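Local coordinates for ribosome-inactivating protein 3 (Zea mays, PDB 2PQI) that belongs to the ribosome-inactivating protein family and folds as a mixed beta sheet packed against helices, at residues A21-D26 and L53-K58; A67-M70 and L75-F78; V122-A127 and L156-C161. All blocks are in the same frame, centred on the assembly; numbering follows the deposited sequence.

Contact 1. Residues A21-D26 and L53-K58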
ATOM      1  N   ALA A  21      -6.423   4.375 -10.050  1.00 29.91           N
ATOM      2  CA  ALA A  21      -6.175   4.171 -11.476  1.00 33.19           C
ATOM      3  C   ALA A  21      -5.064   5.088 -11.963  1.00 31.96           C
ATOM      4  O   ALA A  21      -4.206   4.677 -12.737  1.00 35.45           O
ATOM      5  CB  ALA A  21      -7.462   4.415 -12.304  1.00 20.76           C
ATOM      6  N   SER A  22      -5.078   6.332 -11.501  1.00 32.58           N
ATOM      7  CA  SER A  22      -4.057   7.288 -11.908  1.00 30.44           C
ATOM      8  C   SER A  22      -2.674   6.812 -11.497  1.00 29.46           C
ATOM      9  O   SER A  22      -1.772   6.725 -12.338  1.00 24.76           O
ATOM     10  CB  SER A  22      -4.310   8.662 -11.290  1.00 24.76           C
ATOM     11  OG  SER A  22      -3.370   9.594 -11.786  1.00 32.00           O
ATOM     12  N   VAL A  23      -2.524   6.506 -10.208  1.00 28.14           N
ATOM     13  CA  VAL A  23      -1.252   6.053  -9.648  1.00 28.54           C
ATOM     14  C   VAL A  23      -0.772   4.727 -10.224  1.00 29.51           C
ATOM     15  O   VAL A  23       0.425   4.478 -10.279  1.00 31.77           O
ATOM     16  CB  VAL A  23      -1.328   5.977  -8.111  1.00 24.29           C
ATOM     17  CG1 VAL A  23      -0.006   5.484  -7.533  1.00 19.71           C
ATOM     18  CG2 VAL A  23      -1.672   7.356  -7.564  1.00 10.22           C
ATOM     19  N   ARG A  24      -1.699   3.885 -10.667  1.00 30.41           N
ATOM     20  CA  ARG A  24      -1.320   2.618 -11.288  1.00 30.89           C
ATOM     21  C   ARG A  24      -0.733   2.879 -12.669  1.00 30.50           C
ATOM     22  O   ARG A  24       0.187   2.187 -13.119  1.00 28.24           O
ATOM     23  CB  ARG A  24      -2.532   1.713 -11.451  1.00 33.56           C
ATOM     24  CG  ARG A  24      -2.901   0.958 -10.204  1.00 34.41           C
ATOM     25  CD  ARG A  24      -4.031   0.009 -10.492  1.00 32.71           C
ATOM     26  NE  ARG A  24      -4.407  -0.729  -9.298  1.00 36.49           N
ATOM     27  CZ  ARG A  24      -5.546  -1.397  -9.161  1.00 38.57           C
ATOM     28  NH1 ARG A  24      -6.431  -1.420 -10.148  1.00 40.85           N
ATOM     29  NH2 ARG A  24      -5.807  -2.038  -8.033  1.00 34.38           N
ATOM     30  N   LYS A  25      -1.294   3.869 -13.352  1.00 29.15           N
ATOM     31  CA  LYS A  25      -0.817   4.220 -14.675  1.00 34.10           C
ATOM     32  C   LYS A  25       0.646   4.641 -14.595  1.00 34.00           C
ATOM     33  O   LYS A  25       1.447   4.317 -15.473  1.00 32.15           O
ATOM     34  CB  LYS A  25      -1.645   5.359 -15.247  1.00 37.20           C
ATOM     35  CG  LYS A  25      -2.548   4.940 -16.367  1.00 42.72           C
ATOM     36  CD  LYS A  25      -3.979   5.273 -16.034  1.00 47.61           C
ATOM     37  CE  LYS A  25      -4.554   6.277 -17.003  1.00 49.30           C
ATOM     38  NZ  LYS A  25      -5.854   6.781 -16.480  1.00 48.27           N
ATOM     39  N   ASP A  26       0.986   5.353 -13.523  1.00 30.68           N
ATOM     40  CA  ASP A  26       2.342   5.834 -13.312  1.00 27.46           C
ATOM     41  C   ASP A  26       3.309   4.696 -13.037  1.00 29.61           C
ATOM     42  O   ASP A  26       4.429   4.671 -13.572  1.00 29.71           O
ATOM     43  CB  ASP A  26       2.363   6.814 -12.144  1.00 27.40           C
ATOM     44  CG  ASP A  26       1.952   8.207 -12.548  1.00 33.80           C
ATOM     45  OD1 ASP A  26       1.604   8.989 -11.649  1.00 36.31           O
ATOM     46  OD2 ASP A  26       1.991   8.533 -13.758  1.00 41.14           O
ATOM     47  N   LEU A  53       7.675   6.114  -5.649  1.00 19.60           N
ATOM     48  CA  LEU A  53       6.368   6.706  -5.859  1.00 23.67           C
ATOM     49  C   LEU A  53       6.210   7.751  -4.749  1.00 24.95           C
ATOM     50  O   LEU A  53       6.307   7.403  -3.571  1.00 24.32           O
ATOM     51  CB  LEU A  53       5.305   5.622  -5.702  1.00 23.12           C
ATOM     52  CG  LEU A  53       4.019   5.662  -6.513  1.00 24.55           C
ATOM     53  CD1 LEU A  53       4.342   5.875  -7.983  1.00 25.12           C
ATOM     54  CD2 LEU A  53       3.266   4.353  -6.327  1.00 30.52           C
ATOM     55  N   TYR A  54       6.023   9.023  -5.099  1.00 20.95           N
ATOM     56  CA  TYR A  54       5.807  10.038  -4.061  1.00 25.65           C
ATOM     57  C   TYR A  54       4.388  10.514  -4.209  1.00 29.16           C
ATOM     58  O   TYR A  54       4.095  11.322  -5.093  1.00 25.27           O
ATOM     59  CB  TYR A  54       6.755  11.226  -4.190  1.00 26.81           C
ATOM     60  CG  TYR A  54       8.154  10.872  -3.796  1.00 29.38           C
ATOM     61  CD1 TYR A  54       9.103  10.535  -4.767  1.00 33.40           C
ATOM     62  CD2 TYR A  54       8.516  10.776  -2.454  1.00 31.13           C
ATOM     63  CE1 TYR A  54      10.372  10.104  -4.414  1.00 37.61           C
ATOM     64  CE2 TYR A  54       9.795  10.344  -2.084  1.00 35.52           C
ATOM     65  CZ  TYR A  54      10.713  10.008  -3.074  1.00 36.75           C
ATOM     66  OH  TYR A  54      11.962   9.550  -2.740  1.00 37.78           O
ATOM     67  N   THR A  55       3.510   9.998  -3.346  1.00 30.84           N
ATOM     68  CA  THR A  55       2.094  10.337  -3.404  1.00 33.58           C
ATOM     69  C   THR A  55       1.631  11.281  -2.320  1.00 32.47           C
ATOM     70  O   THR A  55       1.647  10.937  -1.135  1.00 33.62           O
ATOM     71  CB  THR A  55       1.231   9.090  -3.316  1.00 32.36           C
ATOM     72  OG1 THR A  55       1.421   8.480  -2.036  1.00 42.25           O
ATOM     73  CG2 THR A  55       1.624   8.100  -4.388  1.00 30.13           C
ATOM     74  N   GLU A  56       1.206  12.472  -2.731  1.00 31.08           N
ATOM     75  CA  GLU A  56       0.733  13.453  -1.774  1.00 33.29           C
ATOM     76  C   GLU A  56      -0.768  13.358  -1.514  1.00 30.84           C
ATOM     77  O   GLU A  56      -1.582  13.320  -2.433  1.00 29.51           O
ATOM     78  CB  GLU A  56       1.078  14.868  -2.218  1.00 36.10           C
ATOM     79  CG  GLU A  56       0.725  15.887  -1.163  1.00 44.51           C
ATOM     80  CD  GLU A  56       1.178  17.283  -1.514  1.00 54.93           C
ATOM     81  OE1 GLU A  56       2.406  17.513  -1.600  1.00 58.45           O
ATOM     82  OE2 GLU A  56       0.296  18.149  -1.701  1.00 58.07           O
ATOM     83  N   LEU A  57      -1.111  13.292  -0.235  1.00 29.16           N
ATOM     84  CA  LEU A  57      -2.487  13.219   0.205  1.00 28.52           C
ATOM     85  C   LEU A  57      -2.717  14.538   0.942  1.00 31.02           C
ATOM     86  O   LEU A  57      -2.029  14.844   1.929  1.00 28.34           O
ATOM     87  CB  LEU A  57      -2.673  12.030   1.152  1.00 23.29           C
ATOM     88  CG  LEU A  57      -2.259  10.648   0.622  1.00 26.26           C
ATOM     89  CD1 LEU A  57      -2.347   9.616   1.756  1.00 20.05           C
ATOM     90  CD2 LEU A  57      -3.152  10.229  -0.565  1.00 21.61           C
ATOM     91  N   LYS A  58      -3.653  15.340   0.449  1.00 31.31           N
ATOM     92  CA  LYS A  58      -3.903  16.616   1.104  1.00 33.95           C
ATOM     93  C   LYS A  58      -5.354  16.831   1.461  1.00 30.23           C
ATOM     94  O   LYS A  58      -6.247  16.592   0.662  1.00 32.01           O
ATOM     95  CB  LYS A  58      -3.399  17.773   0.243  1.00 34.72           C
ATOM     96  CG  LYS A  58      -4.355  18.253  -0.798  1.00 34.58           C
ATOM     97  CD  LYS A  58      -3.930  19.630  -1.281  1.00 42.25           C
ATOM     98  CE  LYS A  58      -3.850  20.616  -0.123  1.00 40.28           C
ATOM     99  NZ  LYS A  58      -3.492  21.970  -0.601  1.00 45.77           N
TER
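Val23 meets Leu53 and Thr55 through methyl groups, so no ring or other flat group has a face or edge in this contact. Two flat groups of the segments are engaged elsewhere: the ring of Tyr54 meets that of Phe3, the planes about 20° apart, while the guanidinium of Arg24 is hydrogen-bonded through NE to Leu164 O and through NH2 to Gly163 O. Between helix and strand there remains a small aliphatic patch, burying 128 Å² in all; its three touching residues are buried, and no hydrogen bond passes between the two segments. Its closest touch is Val23 CG1 against Leu53 CD2 at 3.7 Å, with Leu53 CG a little farther from the same methyl, at 4.2 Å. The two side chains meet at a slant, and one valine branch does the touching. That branch, CG1, stands anti to the backbone N (chi1 179°), which carries it out toward the strand. It also comes within 4.4 Å of Thr55 CG2, a looser approach made by the methyl of the threonine.

This is helix-on-sheet packing at one side of the mixed sheet: helix 16-28 lies beside strand 52-58, with the CA atoms of Val23 and Thr55 8.3 Å apart. Leu53 and Thr55, two residues apart on the strand, both direct their CB atoms toward the helix. Leu164 of helix 149-165 touches both Val23 and Leu53, and Thr4 of strand 2-8 touches both Val23 and Thr55.

Contact 2. Residues A67-M70 and L75-F78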
ATOM      1  N   ALA A  67       6.173   8.117   0.716  1.00 25.44           N
ATOM      2  CA  ALA A  67       7.364   7.694  -0.010  1.00 23.22           C
ATOM      3  C   ALA A  67       7.353   6.187  -0.240  1.00 20.32           C
ATOM      4  O   ALA A  67       7.878   5.418   0.566  1.00 18.75           O
ATOM      5  CB  ALA A  67       8.620   8.109   0.742  1.00 24.07           C
ATOM      6  N   ILE A  68       6.748   5.775  -1.349  1.00 18.00           N
ATOM      7  CA  ILE A  68       6.489   4.368  -1.623  1.00 14.86           C
ATOM      8  C   ILE A  68       7.532   3.839  -2.604  1.00 18.38           C
ATOM      9  O   ILE A  68       7.789   4.447  -3.649  1.00 17.75           O
ATOM     10  CB  ILE A  68       5.050   4.199  -2.214  1.00 18.29           C
ATOM     11  CG1 ILE A  68       4.014   4.664  -1.183  1.00 19.70           C
ATOM     12  CG2 ILE A  68       4.769   2.754  -2.608  1.00 12.24           C
ATOM     13  CD1 ILE A  68       2.636   4.898  -1.765  1.00 13.95           C
ATOM     14  N   ARG A  69       8.167   2.728  -2.246  1.00 16.26           N
ATOM     15  CA  ARG A  69       9.140   2.111  -3.140  1.00 20.45           C
ATOM     16  C   ARG A  69       8.388   1.213  -4.134  1.00 22.28           C
ATOM     17  O   ARG A  69       7.697   0.257  -3.761  1.00 24.10           O
ATOM     18  CB  ARG A  69      10.172   1.300  -2.350  1.00 19.97           C
ATOM     19  CG  ARG A  69       9.602   0.354  -1.334  1.00 14.96           C
ATOM     20  CD  ARG A  69      10.731  -0.312  -0.593  1.00 24.50           C
ATOM     21  NE  ARG A  69      11.593  -1.112  -1.470  1.00 28.50           N
ATOM     22  CZ  ARG A  69      12.729  -1.693  -1.078  1.00 30.69           C
ATOM     23  NH1 ARG A  69      13.146  -1.567   0.177  1.00 29.60           N
ATOM     24  NH2 ARG A  69      13.454  -2.400  -1.938  1.00 24.98           N
ATOM     25  N   MET A  70       8.531   1.534  -5.416  1.00 26.33           N
ATOM     26  CA  MET A  70       7.723   0.909  -6.456  1.00 28.84           C
ATOM     27  C   MET A  70       7.920  -0.603  -6.475  1.00 31.28           C
ATOM     28  O   MET A  70       6.969  -1.360  -6.665  1.00 37.06           O
ATOM     29  CB  MET A  70       8.063   1.500  -7.826  1.00 29.80           C
ATOM     30  CG  MET A  70       6.946   2.330  -8.438  1.00 36.29           C
ATOM     31  SD  MET A  70       7.540   3.473  -9.699  1.00 41.56           S
ATOM     32  CE  MET A  70       7.185   2.547 -11.190  1.00 43.93           C
ATOM     33  N   LEU A  75       5.151   1.157   1.654  1.00 22.75           N
ATOM     34  CA  LEU A  75       5.339   2.468   2.232  1.00 25.45           C
ATOM     35  C   LEU A  75       6.601   2.461   3.080  1.00 25.01           C
ATOM     36  O   LEU A  75       6.723   1.662   4.004  1.00 28.57           O
ATOM     37  CB  LEU A  75       4.126   2.836   3.085  1.00 23.45           C
ATOM     38  CG  LEU A  75       4.176   4.164   3.835  1.00 20.74           C
ATOM     39  CD1 LEU A  75       4.338   5.297   2.844  1.00 17.66           C
ATOM     40  CD2 LEU A  75       2.888   4.339   4.661  1.00 20.52           C
ATOM     41  N   VAL A  76       7.542   3.347   2.769  1.00 24.42           N
ATOM     42  CA  VAL A  76       8.788   3.415   3.522  1.00 25.43           C
ATOM     43  C   VAL A  76       8.748   4.518   4.562  1.00 24.23           C
ATOM     44  O   VAL A  76       9.268   4.359   5.670  1.00 27.64           O
ATOM     45  CB  VAL A  76       9.997   3.647   2.586  1.00 24.14           C
ATOM     46  CG1 VAL A  76      11.261   3.918   3.408  1.00 19.79           C
ATOM     47  CG2 VAL A  76      10.187   2.437   1.697  1.00 23.13           C
ATOM     48  N   GLY A  77       8.144   5.644   4.193  1.00 21.17           N
ATOM     49  CA  GLY A  77       8.026   6.763   5.110  1.00 17.29           C
ATOM     50  C   GLY A  77       7.073   7.826   4.584  1.00 18.16           C
ATOM     51  O   GLY A  77       6.372   7.620   3.585  1.00 17.53           O
ATOM     52  N   PHE A  78       7.032   8.968   5.260  1.00 18.20           N
ATOM     53  CA  PHE A  78       6.166  10.070   4.839  1.00 18.02           C
ATOM     54  C   PHE A  78       6.761  11.412   5.268  1.00 20.99           C
ATOM     55  O   PHE A  78       7.517  11.499   6.238  1.00 20.15           O
ATOM     56  CB  PHE A  78       4.742   9.901   5.416  1.00 16.38           C
ATOM     57  CG  PHE A  78       4.651  10.091   6.916  1.00 19.83           C
ATOM     58  CD1 PHE A  78       4.407  11.351   7.462  1.00 19.64           C
ATOM     59  CD2 PHE A  78       4.820   9.012   7.779  1.00 20.12           C
ATOM     60  CE1 PHE A  78       4.314  11.529   8.852  1.00 24.09           C
ATOM     61  CE2 PHE A  78       4.729   9.177   9.178  1.00 24.84           C
ATOM     62  CZ  PHE A  78       4.481  10.440   9.711  1.00 27.44           C
TER
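Ile68 and Leu75 lie on one face of the sheet, their side chains inclined to each other, and Ile68 CG1 comes within 4.1 Å of Leu75 CD1. The leucine reaches this spot with CG anti to the backbone N (chi1 177°), and CD1 also lies 4.0 Å from Ala67 N. Both side chains press against helix 149-165, Leu75 on Val157 and Cys161. Arg69 and Val76 make a second oblique pair: Val76 CG2 rests alongside the aliphatic part of the arginine, 3.6 Å from CD, while the charged end goes on to a salt bridge with Asp71.

The two strands form an antiparallel hairpin, the axes of the short segments 67-69 and 75-78 coming within 4.7 Å of each other. Ile68 and Leu75 are a non-hydrogen-bonded pair, but Ala67 bonds to Val76 and Gly77, one residue out of step, and the phi/psi of Val76, -98/-39, suit the first residue of a classic beta bulge. Ala67 N donates to Gly77 O at 2.9 Å, and Ala67 O receives Val76 N at 3.0 Å. The bulge turns Val76 CB toward the partner strand, 3.4 Å from Ala67 O.

Two backbone bonds therefore supply the polar link, while between these segments the side chains touch through their carbon atoms, including those of the arginine, whose charge is answered by Asp71.

Contact 3. Residues V122-A127 and L156-C161; sequences VTMGRA and LVVMVC
Met124 and Met159 bring the backbones nearest, their CA atoms 7.0 Å apart, where the loop leading into helix 126-137 passes helix 149-165 at a wider pi-type turn spanning 157-161. The closest side-chain touches of Met124 are made by its sulfur. SD lies 3.4 Å from Val158 CG1 and 3.5 Å from Met159 CG, so it is in contact with two consecutive residues of the helix. The chain bends at its last torsion, and CE sits 3.7 Å from the same Val158 CG1. Met124 runs across Val158 at about a right angle, whereas the two methionine chains run side by side, pointing opposite ways, which brings Met159 SD back to 3.7 Å from Met124 CB.

That antiparallel passage has a polar consequence. Met159 SD arrives 3.3 Å from Gly125 N, and the N-H points almost straight at it, 168° at the hydrogen; the bond is a weak one, as sulfur is a poor acceptor. Gly125 holds the N-cap position of helix 126-137, and its phi/psi of 124/167 would set a CB hard against the carbonyl O of Met124, a conflict glycine does not have. The contact is otherwise apolar and buried, with 221 Å² hidden between the segments. Thr123 O adds a bond from Lys155 NZ, one residue before 156-161.

Around this core, Met159 also touches Met129 of helix 126-137, and Val158 touches Tyr110 of helix 110-114. Leu156 touches both helix 126-137, at Ala132 and Leu136, and Ile64 of strand 63-69, while Val160 touches Leu66 of that strand, so helix 149-165 lies between the 122-127 segment and the sheet.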
ATOM      1  N   VAL A 122      -8.932  -3.039  10.649  1.00 36.79           N
ATOM      2  CA  VAL A 122      -8.582  -1.696  10.226  1.00 33.89           C
ATOM      3  C   VAL A 122      -9.753  -1.065   9.475  1.00 36.47           C
ATOM      4  O   VAL A 122     -10.204  -1.584   8.456  1.00 36.98           O
ATOM      5  CB  VAL A 122      -7.319  -1.726   9.327  1.00 31.55           C
ATOM      6  CG1 VAL A 122      -6.930  -0.338   8.911  1.00 31.63           C
ATOM      7  CG2 VAL A 122      -6.171  -2.389  10.078  1.00 29.30           C
ATOM      8  N   THR A 123     -10.250   0.047  10.004  1.00 38.99           N
ATOM      9  CA  THR A 123     -11.360   0.776   9.406  1.00 38.15           C
ATOM     10  C   THR A 123     -10.787   1.775   8.413  1.00 36.38           C
ATOM     11  O   THR A 123      -9.802   2.446   8.704  1.00 38.04           O
ATOM     12  CB  THR A 123     -12.156   1.531  10.485  1.00 36.95           C
ATOM     13  OG1 THR A 123     -12.687   0.589  11.418  1.00 36.49           O
ATOM     14  CG2 THR A 123     -13.295   2.307   9.871  1.00 41.62           C
ATOM     15  N   MET A 124     -11.407   1.882   7.246  1.00 34.99           N
ATOM     16  CA  MET A 124     -10.912   2.797   6.231  1.00 34.23           C
ATOM     17  C   MET A 124     -11.974   3.722   5.678  1.00 35.29           C
ATOM     18  O   MET A 124     -13.120   3.708   6.134  1.00 35.48           O
ATOM     19  CB  MET A 124     -10.291   2.001   5.092  1.00 37.33           C
ATOM     20  CG  MET A 124      -9.245   1.008   5.570  1.00 34.85           C
ATOM     21  SD  MET A 124      -8.548   0.111   4.210  1.00 39.06           S
ATOM     22  CE  MET A 124      -9.597  -1.376   4.142  1.00 30.91           C
ATOM     23  N   GLY A 125     -11.576   4.518   4.687  1.00 29.97           N
ATOM     24  CA  GLY A 125     -12.487   5.462   4.073  1.00 24.50           C
ATOM     25  C   GLY A 125     -12.015   6.911   4.096  1.00 29.19           C
ATOM     26  O   GLY A 125     -11.061   7.285   4.796  1.00 27.12           O
ATOM     27  N   ARG A 126     -12.701   7.732   3.309  1.00 24.91           N
ATOM     28  CA  ARG A 126     -12.405   9.148   3.189  1.00 26.60           C
ATOM     29  C   ARG A 126     -12.191   9.857   4.535  1.00 28.12           C
ATOM     30  O   ARG A 126     -11.263  10.658   4.682  1.00 30.24           O
ATOM     31  CB  ARG A 126     -13.537   9.817   2.411  1.00 29.82           C
ATOM     32  CG  ARG A 126     -13.222  11.199   1.897  1.00 33.79           C
ATOM     33  CD  ARG A 126     -14.375  11.740   1.074  1.00 34.25           C
ATOM     34  NE  ARG A 126     -14.521  11.127  -0.250  1.00 36.69           N
ATOM     35  CZ  ARG A 126     -13.659  11.279  -1.257  1.00 39.85           C
ATOM     36  NH1 ARG A 126     -13.883  10.692  -2.434  1.00 30.11           N
ATOM     37  NH2 ARG A 126     -12.558  12.001  -1.083  1.00 40.99           N
ATOM     38  N   ALA A 127     -13.042   9.571   5.514  1.00 29.18           N
ATOM     39  CA  ALA A 127     -12.923  10.204   6.832  1.00 31.30           C
ATOM     40  C   ALA A 127     -11.664   9.713   7.528  1.00 28.16           C
ATOM     41  O   ALA A 127     -10.878  10.504   8.040  1.00 26.68           O
ATOM     42  CB  ALA A 127     -14.163   9.896   7.686  1.00 34.10           C
ATOM     43  N   LEU A 156      -3.536   3.974   5.935  1.00 24.08           N
ATOM     44  CA  LEU A 156      -3.028   4.546   4.701  1.00 26.64           C
ATOM     45  C   LEU A 156      -2.365   3.451   3.886  1.00 29.73           C
ATOM     46  O   LEU A 156      -2.507   3.390   2.658  1.00 28.03           O
ATOM     47  CB  LEU A 156      -2.023   5.643   5.020  1.00 21.41           C
ATOM     48  CG  LEU A 156      -2.641   6.854   5.713  1.00 20.10           C
ATOM     49  CD1 LEU A 156      -1.593   7.911   5.923  1.00 18.76           C
ATOM     50  CD2 LEU A 156      -3.770   7.410   4.856  1.00 18.28           C
ATOM     51  N   VAL A 157      -1.645   2.590   4.599  1.00 28.11           N
ATOM     52  CA  VAL A 157      -0.939   1.459   4.010  1.00 26.22           C
ATOM     53  C   VAL A 157      -1.907   0.569   3.213  1.00 24.27           C
ATOM     54  O   VAL A 157      -1.642   0.203   2.063  1.00 19.67           O
ATOM     55  CB  VAL A 157      -0.252   0.647   5.135  1.00 27.99           C
ATOM     56  CG1 VAL A 157      -0.188  -0.830   4.784  1.00 30.79           C
ATOM     57  CG2 VAL A 157       1.134   1.215   5.386  1.00 27.73           C
ATOM     58  N   VAL A 158      -3.039   0.251   3.829  1.00 22.50           N
ATOM     59  CA  VAL A 158      -4.040  -0.597   3.196  1.00 24.08           C
ATOM     60  C   VAL A 158      -4.850   0.093   2.086  1.00 23.22           C
ATOM     61  O   VAL A 158      -5.138  -0.511   1.042  1.00 22.58           O
ATOM     62  CB  VAL A 158      -5.005  -1.142   4.247  1.00 21.13           C
ATOM     63  CG1 VAL A 158      -5.993  -2.093   3.596  1.00 13.41           C
ATOM     64  CG2 VAL A 158      -4.205  -1.818   5.356  1.00 13.66           C
ATOM     65  N   MET A 159      -5.204   1.352   2.324  1.00 21.78           N
ATOM     66  CA  MET A 159      -5.968   2.135   1.362  1.00 22.57           C
ATOM     67  C   MET A 159      -5.127   2.487   0.142  1.00 26.06           C
ATOM     68  O   MET A 159      -5.600   2.398  -0.991  1.00 27.27           O
ATOM     69  CB  MET A 159      -6.505   3.410   2.017  1.00 21.02           C
ATOM     70  CG  MET A 159      -7.732   3.193   2.886  1.00 18.75           C
ATOM     71  SD  MET A 159      -8.556   4.736   3.325  1.00 23.28           S
ATOM     72  CE  MET A 159      -7.461   5.355   4.599  1.00 11.51           C
ATOM     73  N   VAL A 160      -3.880   2.886   0.373  1.00 24.70           N
ATOM     74  CA  VAL A 160      -2.986   3.210  -0.724  1.00 20.72           C
ATOM     75  C   VAL A 160      -2.154   2.036  -1.253  1.00 26.22           C
ATOM     76  O   VAL A 160      -2.339   1.602  -2.391  1.00 27.94           O
ATOM     77  CB  VAL A 160      -2.043   4.367  -0.336  1.00 19.16           C
ATOM     78  CG1 VAL A 160      -1.103   4.677  -1.503  1.00 16.40           C
ATOM     79  CG2 VAL A 160      -2.866   5.616   0.040  1.00  9.67           C
ATOM     80  N   CYS A 161      -1.241   1.518  -0.446  1.00 23.67           N
ATOM     81  CA  CYS A 161      -0.396   0.423  -0.918  1.00 26.84           C
ATOM     82  C   CYS A 161      -1.154  -0.830  -1.364  1.00 26.49           C
ATOM     83  O   CYS A 161      -0.944  -1.323  -2.477  1.00 28.44           O
ATOM     84  CB  CYS A 161       0.630   0.047   0.145  1.00 24.52           C
ATOM     85  SG  CYS A 161       1.728   1.390   0.603  1.00 29.38           S
TER

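Along the chain the contacts come in series, each closing before the next opens, and all belong to the ribosome-inactivating protein domain. Contacts 1 and 2, with centres 11 Å apart, share the mixed sheet: strands 52-58 and 63-69 are neighbours, and Leu53 N lies 2.6 Å from Ile68 O, a probable hydrogen bond. Contact 3 is about 14 Å from contact 1 and 15 Å from contact 2, centre to centre, and its helix 149-165 packs on both. Leu57 CD1 touches Leu156 CD2 at 4.1 Å, and Ile68 CD1 touches Val160 CG1 at 3.8 Å. These touches are consistent with a shared apolar core between the sheet and helix 149-165.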